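PDB 3RY0: putative tautomerase from Streptomyces achromogenes, which is a putative member of the tautomerase superfamily of small beta-alpha-beta proteins, assembled here from six copies of one short chain. Local coordinates for residues A[5-10]-A[40-45]. Numbering follows the deposited sequence.
Sequences VTLLEG and VIVEET
V5 and L7 lie alongside E43, joined to it by backbone bonds that pair the two parallel strands of the beta-alpha-beta unit characteristic of the tautomerase superfamily; helix 13-31 makes the crossover. The ladder shows how a parallel pair satisfies its inward-facing amides and carbonyls, every second residue of 5-8, V5 and then L7, bonding with both N and O to the two residues flanking its partner on the other strand. V5, in register with V42, takes I41 O through its N at 2.8 Å and gives its own O to E43 N. L7 repeats the pattern one step on: its N reaches E43 O, and its O accepts T45 N at 2.9 Å with a second, weaker approach from E44 CA at 3.2 Å. V5 and T6 pair with an antiparallel strand of one neighbouring subunit, V40 and I41 with one of another, so the sheet runs on across both interfaces.

On the face turned to helix 13-31, V5 CG2 meets V40 CG1, and L7 CD1 lies 3.8 Å from V42 CG1; V5 itself packs on L19 and L23. The face carrying T6 and E43 has a polar cluster. T6 carries OG1 anti to its carbonyl carbon (chi1 -57°), which brings the hydroxyl to 3.2 Å from E43 OE1, while CG2 turns to T45 OG1. R4 of a neighbouring subunit ties this pair together, its NH1 hydrogen-bonding T6 OG1 and forming a salt bridge with E43 OE1. E43 OE2 is paired instead with R4 of its own chain, so the carboxylate sits between two arginines and is probably ionised.

Past the strand end, E9 N still donates to T45 O at 2.9 Å, but it approaches from above the carbonyl plane, 46° out of it.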
loop_
_atom_site.group_PDB
_atom_site.type_symbol
_atom_site.label_atom_id
_atom_site.label_comp_id
_atom_site.label_asym_id
_atom_site.label_seq_id
_atom_site.Cartn_x
_atom_site.Cartn_y
_atom_site.Cartn_z
ATOM N N VAL A 5 1.924 9.121 -1.088
ATOM C CA VAL A 5 2.493 9.853 0.030
ATOM C C VAL A 5 1.579 9.654 1.231
ATOM O O VAL A 5 0.328 9.799 1.105
ATOM C CB VAL A 5 2.534 11.350 -0.278
ATOM C CG1 VAL A 5 3.116 12.213 0.870
ATOM C CG2 VAL A 5 3.223 11.591 -1.565
ATOM N N THR A 6 2.170 9.388 2.396
ATOM C CA THR A 6 1.364 9.350 3.614
ATOM C C THR A 6 1.832 10.520 4.527
ATOM O O THR A 6 3.006 10.561 4.875
ATOM C CB THR A 6 1.635 8.004 4.316
ATOM O OG1 THR A 6 1.345 6.906 3.435
ATOM C CG2 THR A 6 0.694 7.846 5.558
ATOM N N LEU A 7 0.889 11.375 4.846
ATOM C CA LEU A 7 1.156 12.590 5.635
ATOM C C LEU A 7 0.294 12.645 6.793
ATOM O O LEU A 7 -0.806 12.181 6.711
ATOM C CB LEU A 7 0.734 13.876 4.860
ATOM C CG LEU A 7 1.365 14.181 3.521
ATOM C CD1 LEU A 7 0.898 15.577 3.035
ATOM C CD2 LEU A 7 2.940 14.152 3.684
ATOM N N LEU A 8 0.690 13.300 7.884
ATOM C CA LEU A 8 -0.293 13.651 8.938
ATOM C C LEU A 8 -1.291 14.631 8.453
ATOM O O LEU A 8 -0.915 15.588 7.673
ATOM C CB LEU A 8 0.385 14.288 10.122
ATOM C CG LEU A 8 1.149 13.361 10.993
ATOM C CD1 LEU A 8 2.131 14.185 11.935
ATOM C CD2 LEU A 8 0.205 12.538 11.906
ATOM N N GLU A 9 -2.516 14.516 8.952
ATOM C CA GLU A 9 -3.542 15.539 8.808
ATOM C C GLU A 9 -3.025 16.915 9.218
ATOM O O GLU A 9 -2.172 17.078 10.062
ATOM C CB GLU A 9 -4.837 15.172 9.623
ATOM C CG GLU A 9 -5.683 14.107 8.999
ATOM C CD GLU A 9 -6.926 13.730 9.802
ATOM O OE1 GLU A 9 -7.096 14.226 10.950
ATOM O OE2 GLU A 9 -7.717 12.918 9.333
ATOM N N GLY A 10 -3.632 17.877 8.542
ATOM C CA GLY A 10 -3.525 19.254 8.928
ATOM C C GLY A 10 -2.685 20.086 7.976
ATOM O O GLY A 10 -2.348 21.229 8.350
ATOM N N VAL A 40 0.373 10.833 -8.500
ATOM C CA VAL A 40 0.632 10.989 -7.064
ATOM C C VAL A 40 -0.675 10.879 -6.351
ATOM O O VAL A 40 -1.692 11.578 -6.699
ATOM C CB VAL A 40 1.262 12.386 -6.755
ATOM C CG1 VAL A 40 1.673 12.467 -5.291
ATOM C CG2 VAL A 40 2.503 12.694 -7.601
ATOM N N ILE A 41 -0.724 10.063 -5.289
ATOM C CA ILE A 41 -1.881 9.956 -4.430
ATOM C C ILE A 41 -1.425 10.395 -3.005
ATOM O O ILE A 41 -0.418 9.835 -2.484
ATOM C CB ILE A 41 -2.398 8.488 -4.305
ATOM C CG1 ILE A 41 -2.674 7.926 -5.696
ATOM C CG2 ILE A 41 -3.650 8.506 -3.318
ATOM C CD1 ILE A 41 -3.949 8.368 -6.349
ATOM N N VAL A 42 -2.098 11.351 -2.424
ATOM C CA VAL A 42 -1.716 11.873 -1.103
ATOM C C VAL A 42 -2.735 11.373 -0.124
ATOM O O VAL A 42 -3.947 11.710 -0.256
ATOM C CB VAL A 42 -1.617 13.411 -1.078
ATOM C CG1 VAL A 42 -1.316 13.929 0.378
ATOM C CG2 VAL A 42 -0.539 13.934 -1.974
ATOM N N GLU A 43 -2.284 10.641 0.902
ATOM C CA GLU A 43 -3.208 10.112 1.930
ATOM C C GLU A 43 -2.857 10.875 3.234
ATOM O O GLU A 43 -1.675 11.189 3.488
ATOM C CB GLU A 43 -2.811 8.670 2.167
ATOM C CG GLU A 43 -2.961 7.800 0.976
ATOM C CD GLU A 43 -2.500 6.376 1.286
ATOM O OE1 GLU A 43 -1.539 6.180 2.126
ATOM O OE2 GLU A 43 -3.114 5.482 0.650
ATOM N N GLU A 44 -3.866 11.240 4.028
ATOM C CA GLU A 44 -3.697 12.000 5.281
ATOM C C GLU A 44 -4.158 11.036 6.383
ATOM O O GLU A 44 -5.206 10.347 6.302
ATOM C CB GLU A 44 -4.543 13.276 5.266
ATOM C CG GLU A 44 -3.961 14.241 4.257
ATOM C CD GLU A 44 -4.446 15.708 4.390
ATOM O OE1 GLU A 44 -5.049 16.064 5.424
ATOM O OE2 GLU A 44 -4.171 16.494 3.460
ATOM N N THR A 45 -3.347 10.954 7.427
ATOM C CA THR A 45 -3.591 10.094 8.543
ATOM C C THR A 45 -3.808 10.975 9.800
ATOM O O THR A 45 -2.978 11.860 10.072
ATOM C CB THR A 45 -2.351 9.179 8.785
ATOM O OG1 THR A 45 -2.145 8.416 7.553
ATOM C CG2 THR A 45 -2.563 8.306 9.934
#